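HupZ (Streptococcus sp. 'group A', PDB 5ESC) degrades heme in vitro and adopts the dimeric split-barrel fold of the pyridoxamine 5'-phosphate oxidase family. Local coordinates at residues R32-W37 with I62-V67; D39-Y44 with G87-A92. One frame throughout, in Å; residues are numbered along the deposited sequence.

Contact 1 of 2, residues R32-W37 with I62-V67; sequences RSMRLW and IEIAFV
At the edge of the Phe66 ring, close to the ring plane, sits CG of Met34, 4.2 Å from CZ; the ring offers its rim to the thioether chain, and the two side chains cross at about a right angle. The other flat group here, the guanidinium of Arg35, has the carbonyl of Ser33 at its edge. NH2 of Arg35 donates to Ser33 O over 2.8 Å, with an N-H...O angle of 155°, and the same nitrogen also bonds OD1 of Asn45, while Trp96 makes a cation-pi contact with the arginine.

Met34 carries the apolar side. Its chain leaves with CG anti to the backbone N (chi1 -174°) and then bends at both following torsions, which brings the sulfur end round to Ile64. There the two side chains meet tip to tip: CD1 of Ile64 lies 3.9 Å from Met34 CE and equally 3.9 Å from SD. Met34 and Ile64 both point from their backbones into the gap, which the 9.3 Å separation of their CA atoms leaves to side chains alone. Ile110 of strand 106-117 touches both of them, and Val17 of strand 15-20 also packs on Met34.

No hydrogen bond joins the two segments. Met34, in the loop leading into strand 35-38, is therefore held against strand 61-68 by van der Waals contact alone, in the buried hydrophobic interior of the split barrel, while the side chain of Arg35, which points away from strand 61-68, makes its polar bonds on the other side.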
loop_
_atom_site.group_PDB
_atom_site.type_symbol
_atom_site.label_atom_id
_atom_site.label_comp_id
_atom_site.label_asym_id
_atom_site.label_seq_id
_atom_site.Cartn_x
_atom_site.Cartn_y
_atom_site.Cartn_z
ATOM N N ARG A 32 -2.780 -5.125 10.294
ATOM C CA ARG A 32 -3.895 -6.006 10.381
ATOM C C ARG A 32 -4.932 -5.620 11.455
ATOM O O ARG A 32 -5.986 -6.155 11.437
ATOM C CB ARG A 32 -3.431 -7.449 10.603
ATOM C CG ARG A 32 -2.672 -7.663 11.836
ATOM C CD ARG A 32 -2.197 -9.134 11.813
ATOM N NE ARG A 32 -1.739 -9.517 13.152
ATOM C CZ ARG A 32 -2.509 -10.039 14.122
ATOM N NH1 ARG A 32 -3.817 -10.316 13.934
ATOM N NH2 ARG A 32 -1.956 -10.315 15.297
ATOM N N SER A 33 -4.601 -4.757 12.413
ATOM C CA SER A 33 -5.553 -4.373 13.476
ATOM C C SER A 33 -6.338 -3.107 13.058
ATOM O O SER A 33 -7.079 -2.560 13.854
ATOM C CB SER A 33 -4.844 -3.975 14.733
ATOM O OG SER A 33 -3.885 -2.928 14.570
ATOM N N MET A 34 -6.131 -2.622 11.831
ATOM C CA MET A 34 -6.808 -1.382 11.401
ATOM C C MET A 34 -8.338 -1.615 11.455
ATOM O O MET A 34 -8.823 -2.621 10.896
ATOM C CB MET A 34 -6.400 -1.002 10.039
ATOM C CG MET A 34 -6.967 0.407 9.575
ATOM S SD MET A 34 -6.155 1.832 10.317
ATOM C CE MET A 34 -4.506 1.828 9.623
ATOM N N ARG A 35 -9.106 -0.748 12.093
ATOM C CA ARG A 35 -10.551 -0.943 12.221
ATOM C C ARG A 35 -11.280 0.355 12.428
ATOM O O ARG A 35 -10.684 1.309 12.890
ATOM C CB ARG A 35 -10.802 -1.810 13.430
ATOM C CG ARG A 35 -10.215 -1.346 14.751
ATOM C CD ARG A 35 -10.025 -2.546 15.712
ATOM N NE ARG A 35 -9.598 -2.153 17.047
ATOM C CZ ARG A 35 -8.362 -1.946 17.455
ATOM N NH1 ARG A 35 -8.134 -1.555 18.685
ATOM N NH2 ARG A 35 -7.322 -2.136 16.650
ATOM N N LEU A 36 -12.565 0.384 12.227
ATOM C CA LEU A 36 -13.315 1.620 12.339
ATOM C C LEU A 36 -13.642 1.914 13.785
ATOM O O LEU A 36 -14.034 1.029 14.549
ATOM C CB LEU A 36 -14.630 1.553 11.523
ATOM C CG LEU A 36 -14.631 1.742 10.045
ATOM C CD1 LEU A 36 -15.982 1.345 9.400
ATOM C CD2 LEU A 36 -14.142 3.092 9.504
ATOM N N TRP A 37 -13.496 3.193 14.156
ATOM C CA TRP A 37 -13.911 3.743 15.419
ATOM C C TRP A 37 -15.290 4.378 15.255
ATOM O O TRP A 37 -16.126 4.310 16.169
ATOM C CB TRP A 37 -12.936 4.850 15.847
ATOM C CG TRP A 37 -13.283 5.421 17.177
ATOM C CD1 TRP A 37 -13.998 6.583 17.429
ATOM C CD2 TRP A 37 -12.991 4.856 18.478
ATOM N NE1 TRP A 37 -14.140 6.746 18.736
ATOM C CE2 TRP A 37 -13.553 5.735 19.432
ATOM C CE3 TRP A 37 -12.332 3.717 18.914
ATOM C CZ2 TRP A 37 -13.447 5.535 20.800
ATOM C CZ3 TRP A 37 -12.238 3.486 20.305
ATOM C CH2 TRP A 37 -12.766 4.393 21.216
ATOM N N ILE A 62 -1.524 10.270 5.586
ATOM C CA ILE A 62 -1.796 8.850 5.480
ATOM C C ILE A 62 -2.803 8.492 4.452
ATOM O O ILE A 62 -3.739 9.270 4.219
ATOM C CB ILE A 62 -2.152 8.242 6.878
ATOM C CG1 ILE A 62 -2.214 6.726 6.800
ATOM C CG2 ILE A 62 -3.445 8.818 7.408
ATOM C CD1 ILE A 62 -1.894 6.146 8.163
ATOM N N GLU A 63 -2.635 7.341 3.807
ATOM C CA GLU A 63 -3.641 6.763 2.938
ATOM C C GLU A 63 -3.712 5.321 3.216
ATOM O O GLU A 63 -2.679 4.681 3.460
ATOM C CB GLU A 63 -3.383 6.985 1.414
ATOM C CG GLU A 63 -3.092 8.437 1.048
ATOM C CD GLU A 63 -3.365 8.821 -0.421
ATOM O OE1 GLU A 63 -3.514 7.863 -1.230
ATOM O OE2 GLU A 63 -3.441 10.096 -0.712
ATOM N N ILE A 64 -4.933 4.788 3.270
ATOM C CA ILE A 64 -5.097 3.418 3.596
ATOM C C ILE A 64 -5.896 2.804 2.488
ATOM O O ILE A 64 -6.948 3.382 2.072
ATOM C CB ILE A 64 -5.938 3.196 4.914
ATOM C CG1 ILE A 64 -5.411 4.009 6.092
ATOM C CG2 ILE A 64 -6.067 1.705 5.233
ATOM C CD1 ILE A 64 -6.473 4.089 7.183
ATOM N N ALA A 65 -5.463 1.637 2.022
ATOM C CA ALA A 65 -6.183 0.902 0.996
ATOM C C ALA A 65 -6.693 -0.477 1.435
ATOM O O ALA A 65 -5.999 -1.208 2.157
ATOM C CB ALA A 65 -5.351 0.857 -0.291
ATOM N N PHE A 66 -7.923 -0.809 1.039
ATOM C CA PHE A 66 -8.510 -2.101 1.261
ATOM C C PHE A 66 -8.968 -2.606 -0.104
ATOM O O PHE A 66 -9.727 -1.889 -0.787
ATOM C CB PHE A 66 -9.762 -2.005 2.154
ATOM C CG PHE A 66 -9.457 -1.656 3.551
ATOM C CD1 PHE A 66 -9.087 -2.640 4.432
ATOM C CD2 PHE A 66 -9.462 -0.322 3.971
ATOM C CE1 PHE A 66 -8.855 -2.339 5.751
ATOM C CE2 PHE A 66 -9.199 -0.013 5.292
ATOM C CZ PHE A 66 -8.869 -1.027 6.167
ATOM N N VAL A 67 -8.485 -3.786 -0.487
ATOM C CA VAL A 67 -8.736 -4.351 -1.817
ATOM C C VAL A 67 -9.308 -5.784 -1.668
ATOM O O VAL A 67 -8.730 -6.629 -0.995
ATOM C CB VAL A 67 -7.492 -4.313 -2.748
ATOM C CG1 VAL A 67 -7.807 -4.981 -4.080
ATOM C CG2 VAL A 67 -7.027 -2.877 -3.068
#

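Contact 2 of 2, residues D39-Y44 with G87-A92; sequences DKTFIY and GAYYEA
Tyr89 and Ile43 make a helix-on-sheet packing contact, in which helix 88-97 lies against one surface of the split-barrel sheet at strand 41-46. The contact is apolar and largely buried, although Tyr89 keeps some exposure, and no hydrogen bond crosses it. Ile43 and Tyr89 have the closest CA atoms of the two segments, 7.8 Å apart, and both direct their side chains into the interface.

Strand 41-46 lies between strands 35-38 and 106-117, and both neighbours help to form the surface that receives the tyrosine. Ile109 of strand 106-117 touches Thr41, Ile43 and Tyr89, whereas Trp37 meets the Tyr89 ring edge-to-face and also packs on Ile43 and Ala92. The phenol is thus set among an isoleucine pair and an indole. Phe42, between Thr41 and Ile43 in the strand, serves the other surface of the sheet, where it touches Met34 and stacks edge-to-face with Phe77.

Tyr89 belongs to the first turn of the helix. Gly87 is the N-cap residue, and its carbonyl O accepts the backbone N of Glu91 at 2.9 Å. Chi1 of Tyr89 (-72°) sets CG anti to its own carbonyl carbon, and from there the ring extends along the strand toward Thr41. At that end the hydroxyl OH of Tyr89 approaches the methyl CG2 of Thr41 to 4.4 Å, a loose contact. The hydroxyl of Thr41 is engaged instead by OD1 of Asp38, which also receives the backbone N of Lys40.

Between the two segments the nearest approach is that of the branch methyl of Ile43: CG2 lies 3.8 Å from CD1 of Tyr89 and meets the ring obliquely.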
loop_
_atom_site.group_PDB
_atom_site.type_symbol
_atom_site.label_atom_id
_atom_site.label_comp_id
_atom_site.label_asym_id
_atom_site.label_seq_id
_atom_site.Cartn_x
_atom_site.Cartn_y
_atom_site.Cartn_z
ATOM N N ASP A 39 -17.774 6.615 11.810
ATOM C CA ASP A 39 -17.910 6.782 10.363
ATOM C C ASP A 39 -16.802 7.661 9.770
ATOM O O ASP A 39 -16.800 7.894 8.592
ATOM C CB ASP A 39 -19.339 7.392 9.997
ATOM C CG ASP A 39 -20.500 6.336 10.019
ATOM O OD1 ASP A 39 -20.297 5.080 9.922
ATOM O OD2 ASP A 39 -21.684 6.768 10.161
ATOM N N LYS A 40 -15.947 8.298 10.564
ATOM C CA LYS A 40 -14.810 9.011 9.941
ATOM C C LYS A 40 -13.445 8.776 10.587
ATOM O O LYS A 40 -12.519 9.536 10.316
ATOM C CB LYS A 40 -15.025 10.527 9.825
ATOM C CG LYS A 40 -15.545 11.149 11.033
ATOM C CD LYS A 40 -16.243 12.489 10.807
ATOM C CE LYS A 40 -16.901 12.642 9.479
ATOM N NZ LYS A 40 -17.762 13.892 9.526
ATOM N N THR A 41 -13.303 7.690 11.335
ATOM C CA THR A 41 -12.089 7.485 12.132
ATOM C C THR A 41 -11.739 6.017 12.104
ATOM O O THR A 41 -12.610 5.213 12.323
ATOM C CB THR A 41 -12.308 7.944 13.574
ATOM O OG1 THR A 41 -12.962 9.205 13.554
ATOM C CG2 THR A 41 -10.926 8.063 14.397
ATOM N N PHE A 42 -10.484 5.693 11.862
ATOM C CA PHE A 42 -9.989 4.345 12.039
ATOM C C PHE A 42 -9.052 4.398 13.214
ATOM O O PHE A 42 -8.496 5.478 13.545
ATOM C CB PHE A 42 -9.129 3.876 10.867
ATOM C CG PHE A 42 -9.851 3.537 9.610
ATOM C CD1 PHE A 42 -10.247 2.215 9.330
ATOM C CD2 PHE A 42 -10.110 4.526 8.648
ATOM C CE1 PHE A 42 -10.854 1.902 8.159
ATOM C CE2 PHE A 42 -10.756 4.197 7.465
ATOM C CZ PHE A 42 -11.101 2.886 7.203
ATOM N N ILE A 43 -8.813 3.271 13.874
ATOM C CA ILE A 43 -7.763 3.169 14.837
ATOM C C ILE A 43 -6.972 1.921 14.471
ATOM O O ILE A 43 -7.526 1.034 13.793
ATOM C CB ILE A 43 -8.209 3.153 16.345
ATOM C CG1 ILE A 43 -9.255 2.045 16.712
ATOM C CG2 ILE A 43 -8.699 4.581 16.801
ATOM C CD1 ILE A 43 -9.293 1.719 18.154
ATOM N N TYR A 44 -5.733 1.824 14.935
ATOM C CA TYR A 44 -4.954 0.597 14.814
ATOM C C TYR A 44 -4.071 0.457 16.047
ATOM O O TYR A 44 -3.774 1.445 16.686
ATOM C CB TYR A 44 -4.132 0.510 13.490
ATOM C CG TYR A 44 -2.808 1.278 13.452
ATOM C CD1 TYR A 44 -2.760 2.585 13.037
ATOM C CD2 TYR A 44 -1.619 0.671 13.830
ATOM C CE1 TYR A 44 -1.551 3.307 12.990
ATOM C CE2 TYR A 44 -0.379 1.399 13.779
ATOM C CZ TYR A 44 -0.382 2.712 13.356
ATOM O OH TYR A 44 0.753 3.476 13.257
ATOM N N GLY A 87 -5.266 7.687 27.212
ATOM C CA GLY A 87 -6.615 8.236 26.921
ATOM C C GLY A 87 -7.497 7.144 26.364
ATOM O O GLY A 87 -7.109 5.969 26.259
ATOM N N ALA A 88 -8.717 7.483 26.033
ATOM C CA ALA A 88 -9.738 6.487 25.667
ATOM C C ALA A 88 -9.454 5.665 24.457
ATOM O O ALA A 88 -9.894 4.527 24.390
ATOM C CB ALA A 88 -11.081 7.222 25.498
ATOM N N TYR A 89 -8.776 6.240 23.401
ATOM C CA TYR A 89 -8.507 5.465 22.263
ATOM C C TYR A 89 -7.464 4.380 22.659
ATOM O O TYR A 89 -7.566 3.214 22.276
ATOM C CB TYR A 89 -7.945 6.264 21.154
ATOM C CG TYR A 89 -8.885 7.183 20.454
ATOM C CD1 TYR A 89 -9.947 6.688 19.750
ATOM C CD2 TYR A 89 -8.630 8.579 20.452
ATOM C CE1 TYR A 89 -10.764 7.596 18.967
ATOM C CE2 TYR A 89 -9.421 9.464 19.703
ATOM C CZ TYR A 89 -10.514 8.955 18.996
ATOM O OH TYR A 89 -11.269 9.906 18.335
ATOM N N TYR A 90 -6.458 4.777 23.355
ATOM C CA TYR A 90 -5.398 3.882 23.773
ATOM C C TYR A 90 -5.917 2.767 24.683
ATOM O O TYR A 90 -5.561 1.642 24.520
ATOM C CB TYR A 90 -4.250 4.678 24.434
ATOM C CG TYR A 90 -3.175 3.742 24.912
ATOM C CD1 TYR A 90 -2.362 3.117 23.996
ATOM C CD2 TYR A 90 -3.078 3.377 26.253
ATOM C CE1 TYR A 90 -1.373 2.219 24.382
ATOM C CE2 TYR A 90 -2.071 2.483 26.662
ATOM C CZ TYR A 90 -1.278 1.860 25.687
ATOM O OH TYR A 90 -0.300 0.961 25.989
ATOM N N GLU A 91 -6.731 3.109 25.681
ATOM C CA GLU A 91 -7.329 2.096 26.572
ATOM C C GLU A 91 -8.213 1.099 25.831
ATOM O O GLU A 91 -8.130 -0.111 26.074
ATOM C CB GLU A 91 -8.078 2.759 27.771
ATOM C CG GLU A 91 -7.174 3.588 28.679
ATOM C CD GLU A 91 -6.058 2.779 29.355
ATOM O OE1 GLU A 91 -6.392 1.667 29.869
ATOM O OE2 GLU A 91 -4.844 3.214 29.358
ATOM N N ALA A 92 -8.968 1.573 24.803
ATOM C CA ALA A 92 -9.674 0.660 23.924
ATOM C C ALA A 92 -8.702 -0.291 23.173
ATOM O O ALA A 92 -8.999 -1.491 23.019
ATOM C CB ALA A 92 -10.540 1.376 22.892
#

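Overall arrangement
Strands 35-38 and 41-46 tie the two contacts together: they are neighbours in the sheet, and Arg35 O lies 2.9 Å from Ile43 N, a probable backbone hydrogen bond. Contact 1, its centre about 4 Å from the centre of the chain, packs the loop before strand 35-38 on strand 61-68 in the barrel interior; contact 2, whose centre is about 10 Å from it, lays a helix on the sheet. Both are apolar, the first fully buried, the second largely so; the first rests on a bent thioether chain meeting an isoleucine tip and a ring edge, the second on a phenol ring against an isoleucine methyl. Strand 61-68 also packs against the second subunit, whereas contact 2 is confined to one chain.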